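Local coordinates for protein iota-carrageenase (Alteromonas sp., PDB 1H80) that hydrolyses the internal beta-1,4 linkages of iota-carrageenans, sulfated galactans of red algal cell walls, with inversion of anomeric configuration, at residues Asp151-Ile156 with Gln184-Phe189; His208-Ile213 with Arg241-Leu246; Ala158-Asp163 with Tyr191-Thr196. All coordinates share one frame; numbering follows the deposited sequence.

Contact 1: Asp151-Ile156 with Gln184-Phe189. With NA (sodium ion), chain H.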
ATOM      1  N   ASP A 151     -10.180  10.303   0.361  1.00 15.04           N
ATOM      2  CA  ASP A 151     -11.525   9.778   0.168  1.00 16.14           C
ATOM      3  C   ASP A 151     -11.489   9.101  -1.192  1.00 16.15           C
ATOM      4  O   ASP A 151     -11.667   9.738  -2.232  1.00 16.51           O
ATOM      5  CB  ASP A 151     -12.559  10.906   0.169  1.00 17.37           C
ATOM      6  CG  ASP A 151     -13.172  11.137   1.535  1.00 19.56           C
ATOM      7  OD1 ASP A 151     -12.633  10.622   2.539  1.00 20.53           O
ATOM      8  OD2 ASP A 151     -14.196  11.844   1.603  1.00 21.71           O
ATOM      9  N   ASP A 152     -11.233   7.800  -1.170  1.00 16.79           N
ATOM     10  CA  ASP A 152     -11.132   7.011  -2.387  1.00 17.58           C
ATOM     11  C   ASP A 152     -12.520   6.620  -2.875  1.00 18.34           C
ATOM     12  O   ASP A 152     -13.525   6.855  -2.199  1.00 17.74           O
ATOM     13  CB  ASP A 152     -10.315   5.749  -2.100  1.00 17.92           C
ATOM     14  CG  ASP A 152      -9.636   5.185  -3.332  1.00 18.60           C
ATOM     15  OD1 ASP A 152     -10.023   5.536  -4.467  1.00 18.56           O
ATOM     16  OD2 ASP A 152      -8.707   4.370  -3.153  1.00 20.06           O
ATOM     17  N   ASN A 153     -12.561   6.032  -4.063  1.00 19.05           N
ATOM     18  CA  ASN A 153     -13.804   5.562  -4.653  1.00 19.96           C
ATOM     19  C   ASN A 153     -13.448   4.262  -5.354  1.00 19.26           C
ATOM     20  O   ASN A 153     -13.742   4.061  -6.531  1.00 19.26           O
ATOM     21  CB  ASN A 153     -14.351   6.585  -5.649  1.00 22.54           C
ATOM     22  CG  ASN A 153     -15.701   6.187  -6.199  1.00 24.71           C
ATOM     23  OD1 ASN A 153     -16.566   5.713  -5.462  1.00 27.65           O
ATOM     24  ND2 ASN A 153     -15.895   6.384  -7.497  1.00 26.72           N
ATOM     25  N   LYS A 154     -12.792   3.387  -4.599  1.00 18.26           N
ATOM     26  CA  LYS A 154     -12.346   2.096  -5.095  1.00 18.63           C
ATOM     27  C   LYS A 154     -11.605   2.216  -6.418  1.00 18.22           C
ATOM     28  O   LYS A 154     -11.864   1.475  -7.364  1.00 18.30           O
ATOM     29  CB  LYS A 154     -13.532   1.136  -5.231  1.00 18.76           C
ATOM     30  CG  LYS A 154     -14.160   0.762  -3.898  1.00 19.91           C
ATOM     31  CD  LYS A 154     -15.050  -0.465  -4.039  1.00 20.33           C
ATOM     32  CE  LYS A 154     -15.698  -0.843  -2.718  1.00 21.03           C
ATOM     33  NZ  LYS A 154     -16.668   0.196  -2.269  1.00 20.76           N
ATOM     34  N   THR A 155     -10.672   3.161  -6.478  1.00 17.10           N
ATOM     35  CA  THR A 155      -9.881   3.351  -7.684  1.00 16.63           C
ATOM     36  C   THR A 155      -8.794   2.289  -7.766  1.00 16.51           C
ATOM     37  O   THR A 155      -8.458   1.642  -6.770  1.00 15.76           O
ATOM     38  CB  THR A 155      -9.179   4.721  -7.694  1.00 16.90           C
ATOM     39  OG1 THR A 155      -8.306   4.814  -6.561  1.00 15.63           O
ATOM     40  CG2 THR A 155     -10.193   5.844  -7.653  1.00 17.02           C
ATOM     41  N   ILE A 156      -8.252   2.109  -8.964  1.00 16.02           N
ATOM     42  CA  ILE A 156      -7.168   1.167  -9.176  1.00 16.66           C
ATOM     43  C   ILE A 156      -5.927   1.849  -8.601  1.00 16.02           C
ATOM     44  O   ILE A 156      -5.890   3.079  -8.505  1.00 16.09           O
ATOM     45  CB  ILE A 156      -6.947   0.907 -10.684  1.00 17.86           C
ATOM     46  CG1 ILE A 156      -8.232   0.360 -11.313  1.00 19.33           C
ATOM     47  CG2 ILE A 156      -5.784  -0.048 -10.886  1.00 18.18           C
ATOM     48  CD1 ILE A 156      -8.734  -0.935 -10.692  1.00 20.40           C
ATOM     49  N   GLN A 184      -7.082   6.421   4.588  1.00 12.59           N
ATOM     50  CA  GLN A 184      -7.708   6.231   3.290  1.00 13.29           C
ATOM     51  C   GLN A 184      -9.068   5.588   3.484  1.00 14.00           C
ATOM     52  O   GLN A 184      -9.193   4.577   4.176  1.00 14.37           O
ATOM     53  CB  GLN A 184      -6.851   5.341   2.391  1.00 14.30           C
ATOM     54  CG  GLN A 184      -7.438   5.159   0.996  1.00 14.64           C
ATOM     55  CD  GLN A 184      -6.440   4.581   0.016  1.00 16.76           C
ATOM     56  OE1 GLN A 184      -5.239   4.803   0.143  1.00 18.21           O
ATOM     57  NE2 GLN A 184      -6.933   3.856  -0.981  1.00 15.96           N
ATOM     58  N   ASN A 185     -10.088   6.191   2.886  1.00 13.80           N
ATOM     59  CA  ASN A 185     -11.437   5.652   2.988  1.00 15.15           C
ATOM     60  C   ASN A 185     -11.868   5.020   1.677  1.00 15.05           C
ATOM     61  O   ASN A 185     -11.509   5.488   0.596  1.00 15.49           O
ATOM     62  CB  ASN A 185     -12.439   6.753   3.347  1.00 15.66           C
ATOM     63  CG  ASN A 185     -12.184   7.349   4.710  1.00 16.64           C
ATOM     64  OD1 ASN A 185     -12.132   6.638   5.711  1.00 18.17           O
ATOM     65  ND2 ASN A 185     -12.029   8.666   4.761  1.00 18.30           N
ATOM     66  N   ASN A 186     -12.634   3.943   1.795  1.00 15.76           N
ATOM     67  CA  ASN A 186     -13.189   3.227   0.654  1.00 16.27           C
ATOM     68  C   ASN A 186     -12.197   2.812  -0.432  1.00 15.85           C
ATOM     69  O   ASN A 186     -12.352   3.160  -1.602  1.00 15.55           O
ATOM     70  CB  ASN A 186     -14.323   4.063   0.048  1.00 17.47           C
ATOM     71  CG  ASN A 186     -15.210   3.253  -0.875  1.00 18.28           C
ATOM     72  OD1 ASN A 186     -15.369   2.047  -0.693  1.00 19.87           O
ATOM     73  ND2 ASN A 186     -15.807   3.915  -1.863  1.00 20.35           N
ATOM     74  N   ALA A 187     -11.185   2.048  -0.039  1.00 15.27           N
ATOM     75  CA  ALA A 187     -10.184   1.561  -0.981  1.00 15.51           C
ATOM     76  C   ALA A 187     -10.665   0.264  -1.630  1.00 15.94           C
ATOM     77  O   ALA A 187     -11.458  -0.478  -1.043  1.00 16.34           O
ATOM     78  CB  ALA A 187      -8.867   1.310  -0.258  1.00 15.36           C
ATOM     79  N   LEU A 188     -10.189   0.003  -2.842  1.00 15.94           N
ATOM     80  CA  LEU A 188     -10.538  -1.221  -3.556  1.00 15.83           C
ATOM     81  C   LEU A 188      -9.722  -2.346  -2.921  1.00 15.99           C
ATOM     82  O   LEU A 188      -8.562  -2.146  -2.557  1.00 15.31           O
ATOM     83  CB  LEU A 188     -10.189  -1.079  -5.037  1.00 16.79           C
ATOM     84  CG  LEU A 188     -10.491  -2.252  -5.969  1.00 17.98           C
ATOM     85  CD1 LEU A 188     -11.970  -2.613  -5.917  1.00 18.24           C
ATOM     86  CD2 LEU A 188     -10.082  -1.862  -7.381  1.00 17.64           C
ATOM     87  N   PHE A 189     -10.316  -3.528  -2.801  1.00 15.07           N
ATOM     88  CA  PHE A 189      -9.643  -4.654  -2.162  1.00 15.07           C
ATOM     89  C   PHE A 189      -8.242  -4.985  -2.665  1.00 14.76           C
ATOM     90  O   PHE A 189      -7.382  -5.379  -1.881  1.00 15.53           O
ATOM     91  CB  PHE A 189     -10.506  -5.921  -2.257  1.00 15.31           C
ATOM     92  CG  PHE A 189     -10.661  -6.452  -3.654  1.00 15.69           C
ATOM     93  CD1 PHE A 189     -11.629  -5.932  -4.510  1.00 16.15           C
ATOM     94  CD2 PHE A 189      -9.832  -7.470  -4.118  1.00 15.98           C
ATOM     95  CE1 PHE A 189     -11.769  -6.420  -5.808  1.00 16.63           C
ATOM     96  CE2 PHE A 189      -9.965  -7.966  -5.418  1.00 17.09           C
ATOM     97  CZ  PHE A 189     -10.936  -7.438  -6.263  1.00 16.48           C
TER
HETATM   98 NA    NA H1497      -5.939   4.347  -6.517  1.00 16.56          NA
HETATM   99  O   HOH W   1      -8.629   1.947  -4.096  1.00 17.28           O
HETATM  100  O   HOH W   2     -16.249   6.595  -1.958  1.00 30.14           O
HETATM  101  O   HOH W   3      -6.160   5.317  -4.301  1.00 16.48           O

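Contact 2: His208-Ile213 with Arg241-Leu246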
ATOM      1  N   HIS A 208      -3.767   4.212   8.072  1.00 13.01           N
ATOM      2  CA  HIS A 208      -4.998   3.454   8.227  1.00 14.17           C
ATOM      3  C   HIS A 208      -5.727   3.411   6.894  1.00 13.88           C
ATOM      4  O   HIS A 208      -5.947   4.445   6.268  1.00 14.45           O
ATOM      5  CB  HIS A 208      -5.869   4.132   9.289  1.00 15.33           C
ATOM      6  CG  HIS A 208      -7.183   3.458   9.535  1.00 17.68           C
ATOM      7  ND1 HIS A 208      -8.113   3.955  10.423  1.00 19.74           N
ATOM      8  CD2 HIS A 208      -7.723   2.326   9.021  1.00 19.60           C
ATOM      9  CE1 HIS A 208      -9.169   3.162  10.443  1.00 20.23           C
ATOM     10  NE2 HIS A 208      -8.958   2.167   9.601  1.00 20.13           N
ATOM     11  N   SER A 209      -6.073   2.210   6.449  1.00 13.99           N
ATOM     12  CA  SER A 209      -6.802   2.067   5.201  1.00 14.54           C
ATOM     13  C   SER A 209      -8.086   1.296   5.441  1.00 15.07           C
ATOM     14  O   SER A 209      -8.083   0.272   6.122  1.00 15.41           O
ATOM     15  CB  SER A 209      -5.960   1.332   4.151  1.00 15.73           C
ATOM     16  OG  SER A 209      -6.702   1.163   2.953  1.00 17.85           O
ATOM     17  N   GLU A 210      -9.182   1.820   4.904  1.00 14.65           N
ATOM     18  CA  GLU A 210     -10.478   1.167   4.999  1.00 14.98           C
ATOM     19  C   GLU A 210     -10.605   0.465   3.655  1.00 14.65           C
ATOM     20  O   GLU A 210     -10.787   1.115   2.626  1.00 14.92           O
ATOM     21  CB  GLU A 210     -11.592   2.196   5.157  1.00 15.55           C
ATOM     22  CG  GLU A 210     -12.980   1.576   5.140  1.00 19.25           C
ATOM     23  CD  GLU A 210     -14.077   2.617   5.124  1.00 21.81           C
ATOM     24  OE1 GLU A 210     -14.153   3.393   4.145  1.00 21.91           O
ATOM     25  OE2 GLU A 210     -14.864   2.659   6.093  1.00 24.09           O
ATOM     26  N   GLY A 211     -10.496  -0.859   3.666  1.00 14.51           N
ATOM     27  CA  GLY A 211     -10.553  -1.618   2.432  1.00 15.59           C
ATOM     28  C   GLY A 211      -9.129  -1.908   1.981  1.00 15.07           C
ATOM     29  O   GLY A 211      -8.205  -1.157   2.310  1.00 16.37           O
ATOM     30  N   GLY A 212      -8.939  -2.998   1.245  1.00 15.49           N
ATOM     31  CA  GLY A 212      -7.610  -3.338   0.767  1.00 14.20           C
ATOM     32  C   GLY A 212      -6.599  -3.577   1.876  1.00 13.27           C
ATOM     33  O   GLY A 212      -6.921  -4.151   2.913  1.00 13.42           O
ATOM     34  N   ILE A 213      -5.366  -3.131   1.655  1.00 13.53           N
ATOM     35  CA  ILE A 213      -4.295  -3.304   2.630  1.00 12.77           C
ATOM     36  C   ILE A 213      -3.613  -1.963   2.887  1.00 12.73           C
ATOM     37  O   ILE A 213      -3.306  -1.225   1.948  1.00 13.59           O
ATOM     38  CB  ILE A 213      -3.271  -4.327   2.120  1.00 12.93           C
ATOM     39  CG1 ILE A 213      -3.958  -5.686   1.989  1.00 12.35           C
ATOM     40  CG2 ILE A 213      -2.075  -4.416   3.065  1.00 12.07           C
ATOM     41  CD1 ILE A 213      -3.099  -6.736   1.391  1.00 14.57           C
ATOM     42  N   ARG A 241      -2.982   0.374  10.579  1.00 11.98           N
ATOM     43  CA  ARG A 241      -4.327  -0.124  10.821  1.00 13.47           C
ATOM     44  C   ARG A 241      -5.161  -0.425   9.587  1.00 14.05           C
ATOM     45  O   ARG A 241      -5.008   0.204   8.538  1.00 13.40           O
ATOM     46  CB  ARG A 241      -5.072   0.886  11.697  1.00 15.04           C
ATOM     47  CG  ARG A 241      -4.265   1.363  12.901  1.00 16.96           C
ATOM     48  CD  ARG A 241      -5.063   2.283  13.815  1.00 19.55           C
ATOM     49  NE  ARG A 241      -5.479   3.531  13.172  1.00 20.61           N
ATOM     50  CZ  ARG A 241      -4.662   4.535  12.863  1.00 21.60           C
ATOM     51  NH1 ARG A 241      -3.363   4.453  13.130  1.00 21.08           N
ATOM     52  NH2 ARG A 241      -5.147   5.633  12.293  1.00 21.90           N
ATOM     53  N   CYS A 242      -6.044  -1.405   9.732  1.00 14.27           N
ATOM     54  CA  CYS A 242      -6.937  -1.816   8.661  1.00 14.87           C
ATOM     55  C   CYS A 242      -8.373  -1.845   9.198  1.00 14.66           C
ATOM     56  O   CYS A 242      -8.596  -2.090  10.381  1.00 13.56           O
ATOM     57  CB  CYS A 242      -6.562  -3.221   8.143  1.00 16.40           C
ATOM     58  SG  CYS A 242      -7.950  -3.935   7.197  0.50 17.92           S
ATOM     59  N   SER A 243      -9.338  -1.559   8.330  1.00 14.13           N
ATOM     60  CA  SER A 243     -10.748  -1.616   8.701  1.00 14.85           C
ATOM     61  C   SER A 243     -11.508  -2.051   7.457  1.00 14.90           C
ATOM     62  O   SER A 243     -11.296  -1.512   6.371  1.00 14.71           O
ATOM     63  CB  SER A 243     -11.259  -0.257   9.204  1.00 15.51           C
ATOM     64  OG  SER A 243     -11.162   0.749   8.216  0.50 15.37           O
ATOM     65  N   LYS A 244     -12.371  -3.050   7.616  1.00 14.70           N
ATOM     66  CA  LYS A 244     -13.160  -3.575   6.505  1.00 15.44           C
ATOM     67  C   LYS A 244     -12.307  -3.896   5.283  1.00 15.30           C
ATOM     68  O   LYS A 244     -12.712  -3.650   4.147  1.00 16.44           O
ATOM     69  CB  LYS A 244     -14.255  -2.576   6.123  1.00 16.32           C
ATOM     70  CG  LYS A 244     -15.189  -2.236   7.271  1.00 18.81           C
ATOM     71  CD  LYS A 244     -16.273  -1.268   6.819  1.00 20.73           C
ATOM     72  CE  LYS A 244     -17.209  -0.917   7.964  1.00 22.95           C
ATOM     73  NZ  LYS A 244     -18.275   0.033   7.537  1.00 25.83           N
ATOM     74  N   GLY A 245     -11.126  -4.459   5.517  1.00 14.73           N
ATOM     75  CA  GLY A 245     -10.252  -4.788   4.407  1.00 14.09           C
ATOM     76  C   GLY A 245      -9.636  -6.167   4.503  1.00 13.71           C
ATOM     77  O   GLY A 245     -10.137  -7.042   5.208  1.00 14.14           O
ATOM     78  N   LEU A 246      -8.537  -6.354   3.782  1.00 13.68           N
ATOM     79  CA  LEU A 246      -7.827  -7.626   3.767  1.00 14.04           C
ATOM     80  C   LEU A 246      -6.895  -7.767   4.961  1.00 13.58           C
ATOM     81  O   LEU A 246      -6.946  -8.759   5.684  1.00 14.54           O
ATOM     82  CB  LEU A 246      -7.012  -7.761   2.479  1.00 15.60           C
ATOM     83  CG  LEU A 246      -7.768  -7.887   1.157  1.00 16.62           C
ATOM     84  CD1 LEU A 246      -6.770  -7.879   0.005  1.00 18.61           C
ATOM     85  CD2 LEU A 246      -8.581  -9.172   1.145  1.00 17.52           C
TER
HETATM   86  O   HOH W   4      -7.992   6.289  11.938  1.00 34.90           O
HETATM   87  O   HOH W   5     -14.018   1.609   8.395  1.00 41.50           O

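Contact 3: Ala158-Asp163 with Tyr191-Thr196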
ATOM      1  N   ALA A 158      -2.668   1.597  -5.463  1.00 13.61           N
ATOM      2  CA  ALA A 158      -2.555   1.996  -4.072  1.00 13.84           C
ATOM      3  C   ALA A 158      -2.328   3.499  -4.157  1.00 13.48           C
ATOM      4  O   ALA A 158      -1.831   4.001  -5.165  1.00 14.12           O
ATOM      5  CB  ALA A 158      -1.361   1.318  -3.421  1.00 14.26           C
ATOM      6  N   SER A 159      -2.674   4.219  -3.099  1.00 13.06           N
ATOM      7  CA  SER A 159      -2.526   5.665  -3.104  1.00 12.82           C
ATOM      8  C   SER A 159      -1.094   6.168  -3.139  1.00 12.92           C
ATOM      9  O   SER A 159      -0.813   7.187  -3.760  1.00 11.89           O
ATOM     10  CB  SER A 159      -3.246   6.255  -1.899  1.00 14.46           C
ATOM     11  OG  SER A 159      -4.635   6.015  -2.007  1.00 15.91           O
ATOM     12  N   ILE A 160      -0.197   5.466  -2.459  1.00 12.25           N
ATOM     13  CA  ILE A 160       1.201   5.860  -2.437  1.00 12.98           C
ATOM     14  C   ILE A 160       2.027   4.702  -2.967  1.00 12.65           C
ATOM     15  O   ILE A 160       2.088   3.629  -2.365  1.00 13.20           O
ATOM     16  CB  ILE A 160       1.655   6.241  -1.012  1.00 13.87           C
ATOM     17  CG1 ILE A 160       0.788   7.399  -0.497  1.00 15.89           C
ATOM     18  CG2 ILE A 160       3.124   6.654  -1.018  1.00 13.20           C
ATOM     19  CD1 ILE A 160       1.127   7.866   0.894  1.00 18.92           C
ATOM     20  N   LEU A 161       2.649   4.927  -4.115  1.00 12.62           N
ATOM     21  CA  LEU A 161       3.462   3.911  -4.756  1.00 13.38           C
ATOM     22  C   LEU A 161       4.926   4.206  -4.476  1.00 13.51           C
ATOM     23  O   LEU A 161       5.483   5.161  -5.010  1.00 12.86           O
ATOM     24  CB  LEU A 161       3.202   3.921  -6.265  1.00 13.94           C
ATOM     25  CG  LEU A 161       1.731   3.781  -6.668  1.00 16.09           C
ATOM     26  CD1 LEU A 161       1.575   4.011  -8.161  1.00 16.42           C
ATOM     27  CD2 LEU A 161       1.227   2.398  -6.278  1.00 16.01           C
ATOM     28  N   VAL A 162       5.534   3.396  -3.613  1.00 13.18           N
ATOM     29  CA  VAL A 162       6.945   3.551  -3.262  1.00 13.03           C
ATOM     30  C   VAL A 162       7.611   2.684  -4.319  1.00 14.19           C
ATOM     31  O   VAL A 162       8.022   1.551  -4.066  1.00 14.17           O
ATOM     32  CB  VAL A 162       7.206   3.016  -1.840  1.00 13.78           C
ATOM     33  CG1 VAL A 162       8.622   3.346  -1.403  1.00 14.08           C
ATOM     34  CG2 VAL A 162       6.204   3.641  -0.869  1.00 14.02           C
ATOM     35  N   ASP A 163       7.710   3.261  -5.511  1.00 14.21           N
ATOM     36  CA  ASP A 163       8.191   2.567  -6.697  1.00 15.41           C
ATOM     37  C   ASP A 163       9.629   2.749  -7.157  1.00 15.46           C
ATOM     38  O   ASP A 163      10.438   3.441  -6.536  1.00 14.75           O
ATOM     39  CB  ASP A 163       7.269   2.933  -7.861  1.00 16.94           C
ATOM     40  CG  ASP A 163       6.829   1.728  -8.665  1.00 19.42           C
ATOM     41  OD1 ASP A 163       7.632   0.788  -8.822  1.00 20.38           O
ATOM     42  OD2 ASP A 163       5.676   1.731  -9.151  0.50 19.32           O
ATOM     43  N   TYR A 191      -6.005  -3.033  -3.640  1.00 13.52           N
ATOM     44  CA  TYR A 191      -5.037  -1.982  -3.410  1.00 13.98           C
ATOM     45  C   TYR A 191      -5.008  -1.494  -1.976  1.00 14.19           C
ATOM     46  O   TYR A 191      -4.908  -2.299  -1.058  1.00 13.65           O
ATOM     47  CB  TYR A 191      -5.294  -0.853  -4.405  1.00 14.21           C
ATOM     48  CG  TYR A 191      -5.209  -1.372  -5.823  1.00 15.36           C
ATOM     49  CD1 TYR A 191      -3.974  -1.562  -6.436  1.00 16.40           C
ATOM     50  CD2 TYR A 191      -6.354  -1.769  -6.513  1.00 16.18           C
ATOM     51  CE1 TYR A 191      -3.874  -2.140  -7.699  1.00 17.81           C
ATOM     52  CE2 TYR A 191      -6.266  -2.349  -7.782  1.00 16.82           C
ATOM     53  CZ  TYR A 191      -5.021  -2.531  -8.363  1.00 17.61           C
ATOM     54  OH  TYR A 191      -4.910  -3.110  -9.608  1.00 19.40           O
ATOM     55  N   GLY A 192      -5.081  -0.186  -1.777  1.00 12.99           N
ATOM     56  CA  GLY A 192      -5.027   0.328  -0.427  1.00 13.26           C
ATOM     57  C   GLY A 192      -4.172   1.572  -0.343  1.00 12.68           C
ATOM     58  O   GLY A 192      -3.988   2.287  -1.324  1.00 13.52           O
ATOM     59  N   LEU A 193      -3.608   1.809   0.832  1.00 12.43           N
ATOM     60  CA  LEU A 193      -2.824   3.010   1.056  1.00 11.61           C
ATOM     61  C   LEU A 193      -1.409   3.006   0.484  1.00 12.28           C
ATOM     62  O   LEU A 193      -1.077   3.838  -0.362  1.00 12.31           O
ATOM     63  CB  LEU A 193      -2.806   3.301   2.557  1.00 13.17           C
ATOM     64  CG  LEU A 193      -2.195   4.607   3.056  1.00 14.03           C
ATOM     65  CD1 LEU A 193      -2.629   5.781   2.196  1.00 15.52           C
ATOM     66  CD2 LEU A 193      -2.634   4.803   4.503  1.00 14.21           C
ATOM     67  N   ILE A 194      -0.584   2.068   0.934  1.00 11.61           N
ATOM     68  CA  ILE A 194       0.798   1.980   0.473  1.00 12.87           C
ATOM     69  C   ILE A 194       1.115   0.671  -0.228  1.00 13.02           C
ATOM     70  O   ILE A 194       0.668  -0.388   0.196  1.00 13.67           O
ATOM     71  CB  ILE A 194       1.804   2.013   1.654  1.00 12.60           C
ATOM     72  CG1 ILE A 194       1.478   3.152   2.617  1.00 14.42           C
ATOM     73  CG2 ILE A 194       3.231   2.118   1.117  1.00 14.15           C
ATOM     74  CD1 ILE A 194       1.593   4.528   2.013  1.00 14.49           C
ATOM     75  N   GLN A 195       1.868   0.747  -1.317  1.00 13.24           N
ATOM     76  CA  GLN A 195       2.364  -0.472  -1.938  1.00 12.95           C
ATOM     77  C   GLN A 195       3.833  -0.166  -2.165  1.00 13.02           C
ATOM     78  O   GLN A 195       4.175   0.861  -2.753  1.00 12.72           O
ATOM     79  CB  GLN A 195       1.690  -0.839  -3.259  1.00 13.74           C
ATOM     80  CG  GLN A 195       2.307  -2.146  -3.779  1.00 15.02           C
ATOM     81  CD  GLN A 195       1.398  -2.978  -4.656  1.00 15.95           C
ATOM     82  OE1 GLN A 195       1.782  -4.067  -5.096  1.00 18.62           O
ATOM     83  NE2 GLN A 195       0.200  -2.484  -4.919  1.00 14.71           N
ATOM     84  N   THR A 196       4.698  -1.049  -1.676  1.00 12.96           N
ATOM     85  CA  THR A 196       6.139  -0.855  -1.791  1.00 13.96           C
ATOM     86  C   THR A 196       6.794  -1.792  -2.790  1.00 14.83           C
ATOM     87  O   THR A 196       6.546  -2.994  -2.776  1.00 15.51           O
ATOM     88  CB  THR A 196       6.833  -1.082  -0.443  1.00 14.14           C
ATOM     89  OG1 THR A 196       6.715  -2.463  -0.070  1.00 14.87           O
ATOM     90  CG2 THR A 196       6.196  -0.219   0.634  1.00 15.45           C
TER

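Contact 1: Asp151-Ile156 with Gln184-Phe189
The amide oxygen OD1 of N186 is gripped by two cationic side chains: K154 NZ, at 2.8 Å, meets it in the carbonyl plane on a lone pair, and R464 from the end of the chain also donates to it. K154 crosses N186 at about a right angle, and its bend at chi4 (67°) turns the ammonium group to this oxygen and to W462, whose carbonyl and ring hold it. The backbones lock alongside: D152 N donates to N185 O, and K154 N donates to N186 O. At one end, N185 ND2 gives a fairly straight bond of 3.0 Å to D151 OD1, the donor's amide plane containing the acceptor; K125 takes the other oxygen of D151 in a salt bridge. D152 organises the turn as an Asx motif. Its OD1 accepts from N153 N, from T155 N and, on its syn lone pair, from T155 OG1 at 2.8 Å. The second oxygen, OD2, lies 2.9 Å from NE2 of Q184, whose OE1 is engaged by S159. OD2 also accepts from a water bound to the sodium. Another water joins D152 O to N186 ND2. L188 CB packs on K154 CB, and L188 CD2 meets I156 CD1 at 3.7 Å. The sodium ion is bound by T155 OG1 at 2.4 Å, I156 O, the water, L132 O and F157 O. Threonine suits this place because its hydroxyl gives its proton to D152 while its oxygen faces the metal, so D152 probably serves as a second-shell residue, helping to orient the hydroxyl and the water.

Contact 2: His208-Ile213 with Arg241-Leu246
H208 and S243 meet through a 3.0 Å hydrogen bond between NE2 and OG, in which either atom could be the donor; the hydroxyl lies at the imidazole edge, near its plane. Both ring nitrogens are thereby occupied, for ND1 binds a water that also accepts from R241 NH2. With CG of H208 anti to its backbone N (chi1 179°), the ring reaches across to the neighbouring strand, where R241 CB sits over its face in a CH-pi contact, 4.2 Å from the centroid. The guanidinium is turned 67° from the ring and lays one face over H208 CB; N239 and N206 accept from its NH1. E210 divides its carboxylate: OE1 takes the backbone N of N186, whereas OE2 accepts from a water also bonded to S243 OG. Both OG bonds hold for one of the two deposited conformers of S243; serine, able to give and accept, suits this shared position. Between the strands, S209 N donates to R241 O, S243 N to S209 O and G211 N to S243 O at 2.9 Å. At the strand end, S209 OG donates to G211 O and L246 N to G212 O, while I213 CG1 packs on L246 CB. G245, lacking a side chain, lets its CA come within 3.7 Å of G211 CA; G211 has backbone angles that would jam a CB against the preceding carbonyl. C242, on the S209 face, is joined to C271 by a disulfide. Parallel strands in register, each leaving through a turn, are characteristic of the right-handed parallel beta-helix adopted by this family 82 glycoside hydrolase.

Contact 3: Ala158-Asp163 with Tyr191-Thr196
I194 presses its CD1 against I160 CB at 3.5 Å, tighter than usual carbon packing, with I160 CD1 close behind at 3.6 Å. The two isoleucines lie side by side and point the same way; CG1 of I194 stands anti to the carbonyl carbon (chi1 -48°), and together with chi2 near -63° this brings CD1 against I160 while CG2 stays to meet V162 CG2. T196 CG2 adds a looser touch on that valine, completing a face of branched side chains well shaped for filling space between strands. The reverse face is slacker: L161 CD2 comes no nearer to Q195 CB than 4.5 Å, although A158 CB does reach the same carbon at 3.7 Å. The solvent side is at Y191, which is partly exposed; its ring comes obliquely to A158 N. Four backbone bonds run along the seam: S159 N to G192 O, I160 N to L193 O at 2.8 Å, Q195 N to I160 O and V162 N to Q195 O. G192 adopts a backbone shape open to glycine alone in practice, and the chain then turns a corner at L193. On the interior side I160 rests on I179 and I182 of strand 177-185, and I194 on F204 and L207 of strand 202-210; on the other, Q195 touches R216 and E218 of strand 216-218, so strands 160-167 and 194-196 pair as strands of successive beta-helix turns.

In the fold
All three contacts join equivalent parts of successive beta-helix turns, their segments starting 33 residues apart. The centre of contact 3 lies about 3 Å from the centre of the chain and the contact is almost wholly buried, so aliphatic packing dominates; contacts 1 and 2, with centres about 11 and 10 Å from the chain centre and partly buried, rely on waters and on charged or amide side chains, and contact 1 alone carries metal ligands. Contacts 1 and 2 stack directly, since strands 177-185 and 202-210 are neighbours: Q184 N approaches H208 O at 2.8 Å and A187 N approaches E210 O. Contact 3 joins this stack through I213 N, 2.9 Å from Y191 O, while its chain path interleaves with that of contact 1.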